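Local coordinates for protein D-3-phosphoglycerate dehydrogenase (Sulfolobus tokodaii, PDB 2EKL) that probably oxidises D-3-phosphoglycerate with NAD, in amino-acid biosynthesis, at residues A[20-24]-A[25-29]; A[38-41]-A[42-46]. All coordinates share one frame; numbering follows the deposited sequence.

Contact 1. Residues A[20-24]-A[25-29]; sequences KTLRE and KGIQV
Leu22 O and Arg23 O take the backbone N-H groups of Ile27 and Gly26 where the chain turns out of helix 16-24. Ile27 N lies 3.2 Å from Leu22 O, with an N-H...O angle of 148°. Gly26 N lies 3.0 Å from Arg23 O and sits well above that carbonyl plane. Lys25 N reaches back to Thr21 O and Leu22 O in weak bonds. This is a Schellman motif with Gly26 as its C-prime residue. Gly26 has positive phi (79°), and a CB there would be jammed against the carbonyl O of Lys25. A water donates to both Arg23 O and Ile27 O across the turn. The motif closes the helix of the beta-alpha-beta unit formed by strand 7-10, helix 16-24 and strand 28-31. Past the turn, Val29 on strand 28-31 points its side chain at the helix. Its CG2 packs 3.6 Å from Leu22 CB, and the two side chains meet at about a right angle. Ile27 CB rests 3.4 Å from Leu22 O. Leu22 and Ile27 both also touch Met307 of helix 289-309. Arg23 runs extended from CG to NE across Val29, with CG 4.1 Å from Val29 CG2. The guanidinium turns its edge to Val29 O, 3.7 Å from NH2. On the exposed side, Lys20 NZ forms a salt bridge of 2.7 Å with Glu24 OE2, met from above the carboxylate plane.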
loop_
_atom_site.group_PDB
_atom_site.type_symbol
_atom_site.label_atom_id
_atom_site.label_comp_id
_atom_site.label_asym_id
_atom_site.label_seq_id
_atom_site.Cartn_x
_atom_site.Cartn_y
_atom_site.Cartn_z
ATOM N N LYS A 20 20.280 16.635 25.064
ATOM C CA LYS A 20 21.729 16.728 24.900
ATOM C C LYS A 20 22.127 18.095 24.353
ATOM O O LYS A 20 23.086 18.708 24.823
ATOM C CB LYS A 20 22.217 15.626 23.954
ATOM C CG LYS A 20 23.658 15.779 23.481
ATOM C CD LYS A 20 24.105 14.559 22.683
ATOM C CE LYS A 20 25.437 14.802 21.984
ATOM N NZ LYS A 20 26.516 15.166 22.942
ATOM N N THR A 21 21.378 18.572 23.365
ATOM C CA THR A 21 21.658 19.862 22.748
ATOM C C THR A 21 21.555 21.006 23.753
ATOM O O THR A 21 22.406 21.897 23.780
ATOM C CB THR A 21 20.702 20.111 21.558
ATOM O OG1 THR A 21 20.920 19.102 20.563
ATOM C CG2 THR A 21 20.951 21.479 20.939
ATOM N N LEU A 22 20.521 20.974 24.587
ATOM C CA LEU A 22 20.327 22.007 25.595
ATOM C C LEU A 22 21.422 21.938 26.655
ATOM O O LEU A 22 21.986 22.960 27.044
ATOM C CB LEU A 22 18.958 21.851 26.260
ATOM C CG LEU A 22 17.746 22.141 25.369
ATOM C CD1 LEU A 22 16.466 21.881 26.145
ATOM C CD2 LEU A 22 17.800 23.589 24.886
ATOM N N ARG A 23 21.725 20.732 27.120
ATOM C CA ARG A 23 22.753 20.565 28.135
ATOM C C ARG A 23 24.125 21.014 27.640
ATOM O O ARG A 23 24.869 21.657 28.380
ATOM C CB ARG A 23 22.788 19.108 28.612
ATOM C CG ARG A 23 21.658 18.801 29.584
ATOM C CD ARG A 23 21.550 17.334 29.957
ATOM N NE ARG A 23 20.563 17.163 31.020
ATOM C CZ ARG A 23 20.019 16.002 31.370
ATOM N NH1 ARG A 23 20.360 14.886 30.743
ATOM N NH2 ARG A 23 19.126 15.963 32.351
ATOM N N GLU A 24 24.451 20.695 26.391
ATOM C CA GLU A 24 25.738 21.088 25.821
ATOM C C GLU A 24 25.913 22.599 25.831
ATOM O O GLU A 24 27.036 23.099 25.904
ATOM C CB GLU A 24 25.868 20.610 24.374
ATOM C CG GLU A 24 25.804 19.117 24.177
ATOM C CD GLU A 24 25.997 18.736 22.727
ATOM O OE1 GLU A 24 25.401 19.404 21.854
ATOM O OE2 GLU A 24 26.736 17.771 22.461
ATOM N N LYS A 25 24.803 23.323 25.745
ATOM C CA LYS A 25 24.857 24.777 25.717
ATOM C C LYS A 25 24.756 25.445 27.085
ATOM O O LYS A 25 24.561 26.655 27.183
ATOM C CB LYS A 25 23.780 25.310 24.771
ATOM C CG LYS A 25 24.000 24.864 23.330
ATOM C CD LYS A 25 23.018 25.501 22.371
ATOM C CE LYS A 25 23.247 25.002 20.954
ATOM N NZ LYS A 25 24.608 25.338 20.451
ATOM N N GLY A 26 24.900 24.651 28.141
ATOM C CA GLY A 26 24.859 25.201 29.483
ATOM C C GLY A 26 23.489 25.503 30.056
ATOM O O GLY A 26 23.392 26.057 31.151
ATOM N N ILE A 27 22.432 25.154 29.333
ATOM C CA ILE A 27 21.090 25.426 29.829
ATOM C C ILE A 27 20.775 24.414 30.948
ATOM O O ILE A 27 21.102 23.236 30.868
ATOM C CB ILE A 27 20.059 25.237 28.709
ATOM C CG1 ILE A 27 20.175 26.273 27.576
ATOM C CG2 ILE A 27 18.646 25.289 29.272
ATOM C CD1 ILE A 27 20.475 27.690 28.077
ATOM N N GLN A 28 20.158 24.909 32.017
ATOM C CA GLN A 28 19.799 24.065 33.151
ATOM C C GLN A 28 18.565 23.265 32.742
ATOM O O GLN A 28 17.484 23.824 32.584
ATOM C CB GLN A 28 19.478 24.927 34.378
ATOM C CG GLN A 28 19.209 24.125 35.644
ATOM C CD GLN A 28 18.713 24.985 36.795
ATOM O OE1 GLN A 28 19.389 25.922 37.229
ATOM N NE2 GLN A 28 17.525 24.667 37.296
ATOM N N VAL A 29 18.734 21.961 32.565
ATOM C CA VAL A 29 17.627 21.110 32.147
ATOM C C VAL A 29 17.155 20.119 33.210
ATOM O O VAL A 29 17.913 19.257 33.656
ATOM C CB VAL A 29 18.002 20.321 30.872
ATOM C CG1 VAL A 29 16.831 19.447 30.433
ATOM C CG2 VAL A 29 18.395 21.288 29.760
HETATM O O HOH W 1 23.916 22.415 30.867
HETATM O O HOH W 2 20.875 19.994 32.998
#

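Contact 2. Residues A[38-41]-A[42-46]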
loop_
_atom_site.group_PDB
_atom_site.type_symbol
_atom_site.label_atom_id
_atom_site.label_comp_id
_atom_site.label_asym_id
_atom_site.label_seq_id
_atom_site.Cartn_x
_atom_site.Cartn_y
_atom_site.Cartn_z
ATOM N N GLU A 38 -0.096 17.706 39.462
ATOM C CA GLU A 38 -0.045 18.552 40.644
ATOM C C GLU A 38 1.352 19.122 40.868
ATOM O O GLU A 38 1.507 20.320 41.102
ATOM C CB GLU A 38 -0.509 17.764 41.874
ATOM C CG GLU A 38 -0.393 18.522 43.189
ATOM C CD GLU A 38 -1.232 17.905 44.296
ATOM O OE1 GLU A 38 -1.495 16.686 44.240
ATOM O OE2 GLU A 38 -1.621 18.638 45.230
ATOM N N GLU A 39 2.367 18.268 40.782
ATOM C CA GLU A 39 3.741 18.715 40.983
ATOM C C GLU A 39 4.144 19.725 39.912
ATOM O O GLU A 39 4.904 20.652 40.182
ATOM C CB GLU A 39 4.697 17.518 40.968
ATOM C CG GLU A 39 6.143 17.841 41.353
ATOM C CD GLU A 39 6.276 18.496 42.725
ATOM O OE1 GLU A 39 5.407 18.265 43.596
ATOM O OE2 GLU A 39 7.264 19.232 42.938
ATOM N N LEU A 40 3.626 19.549 38.698
ATOM C CA LEU A 40 3.937 20.465 37.604
ATOM C C LEU A 40 3.511 21.880 37.972
ATOM O O LEU A 40 4.279 22.832 37.823
ATOM C CB LEU A 40 3.225 20.033 36.321
ATOM C CG LEU A 40 3.377 20.970 35.118
ATOM C CD1 LEU A 40 4.848 21.099 34.731
ATOM C CD2 LEU A 40 2.561 20.436 33.959
ATOM N N LEU A 41 2.279 22.015 38.450
ATOM C CA LEU A 41 1.754 23.313 38.844
ATOM C C LEU A 41 2.573 23.926 39.974
ATOM O O LEU A 41 2.705 25.145 40.062
ATOM C CB LEU A 41 0.298 23.181 39.294
ATOM C CG LEU A 41 -0.739 22.897 38.208
ATOM C CD1 LEU A 41 -2.080 22.583 38.853
ATOM C CD2 LEU A 41 -0.856 24.099 37.282
ATOM N N ASN A 42 3.126 23.079 40.834
ATOM C CA ASN A 42 3.914 23.565 41.959
ATOM C C ASN A 42 5.268 24.141 41.561
ATOM O O ASN A 42 5.791 25.021 42.244
ATOM C CB ASN A 42 4.137 22.445 42.984
ATOM C CG ASN A 42 2.848 21.978 43.633
ATOM O OD1 ASN A 42 2.037 22.787 44.086
ATOM N ND2 ASN A 42 2.657 20.665 43.692
ATOM N N ILE A 43 5.833 23.664 40.454
ATOM C CA ILE A 43 7.152 24.134 40.040
ATOM C C ILE A 43 7.268 24.848 38.697
ATOM O O ILE A 43 8.324 25.397 38.387
ATOM C CB ILE A 43 8.163 22.969 40.022
ATOM C CG1 ILE A 43 7.810 21.986 38.902
ATOM C CG2 ILE A 43 8.157 22.255 41.368
ATOM C CD1 ILE A 43 8.846 20.895 38.697
ATOM N N ILE A 44 6.204 24.851 37.901
ATOM C CA ILE A 44 6.274 25.490 36.587
ATOM C C ILE A 44 6.717 26.953 36.639
ATOM O O ILE A 44 7.330 27.460 35.698
ATOM C CB ILE A 44 4.923 25.391 35.839
ATOM C CG1 ILE A 44 5.081 25.927 34.413
ATOM C CG2 ILE A 44 3.844 26.165 36.584
ATOM C CD1 ILE A 44 6.151 25.211 33.602
ATOM N N GLY A 45 6.420 27.623 37.746
ATOM C CA GLY A 45 6.788 29.021 37.878
ATOM C C GLY A 45 8.278 29.303 37.877
ATOM O O GLY A 45 8.685 30.458 37.761
ATOM N N ASN A 46 9.100 28.264 37.994
ATOM C CA ASN A 46 10.544 28.451 38.022
ATOM C C ASN A 46 11.219 28.296 36.665
ATOM O O ASN A 46 12.441 28.399 36.573
ATOM C CB ASN A 46 11.198 27.449 38.979
ATOM C CG ASN A 46 10.481 27.347 40.309
ATOM O OD1 ASN A 46 10.127 28.354 40.917
ATOM N ND2 ASN A 46 10.280 26.119 40.774
HETATM O O HOH W 3 -0.072 21.773 42.861
HETATM O O HOH W 4 5.121 27.243 40.266
#
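Leu40 O takes the N-H groups of both Ile43 and Ile44 near the C-terminal end of helix 37-43, which crosses from strand 28-31 to strand 49-52 in the parallel alpha/beta domain. Ile44 N, 2.8 Å from Leu40 O, approaches nearly in line with the carbonyl bond. Ile43 N comes in above the carbonyl plane at 3.2 Å. Asn42 N bonds to Glu38 O one turn back. The side chain of Asn42 also folds back toward that turn. The Asn42 amide lies close to Glu38 O. The ND2 to Glu38 O approach is poorly angled and is not a hydrogen bond. A water makes the link instead, donating to Glu38 O and to Asn42 OD1. Glu39 sends its carboxylate along the helix toward Asn42 and Ile43. Its CG is anti to the backbone N, and the chain then bends at chi2 (57°). That bend sets OE2 3.5 Å from Ile43 CG2, while OE1 lies 3.7 Å from Asn42 ND2. Carboxylate and amide planes are turned 57° apart. Ile43 carries CG1 between its backbone N and carbonyl carbon (chi1 68°), 3.4 Å from Glu39 O. It also touches Met32 and Ile35 in the preceding loop. Cutting Ile43 back to an alanine removes CG1 and CG2, which would probably open a gap beside Met32 and Ile35 and leave the Glu39 carboxylate without its apolar neighbour. Leu40 and Ile44 face inward, with Leu40 CD1 4.4 Å from Ile44 CB. Leu40 continues onto Leu9 of strand 7-10, and Leu41 onto Val62 of helix 60-65. Beyond Ile44, a water accepts from Gly45 N at 2.9 Å and donates to Leu41 O.

Overall arrangement
Contacts 1 and 2 follow one another along the chain, with centres about 21 Å apart and no touch between them. Both are partly buried and lie away from the NAD site. Contact 1 joins helix 16-24 to strand 28-31, an edge strand of the five-stranded sheet within this chain. Contact 2 stays at the end of helix 37-43, the next helix after that strand. Their buried residues face different neighbours: helix 289-309 lies against the first, helix 60-65 against the second, and strand 7-10 touches both. Contact 1 closes its helix with a glycine; 38-46 keeps negative phi throughout. Charge pairing marks the surface of 20-24; in 38-46 an amide and a carboxylate lie there.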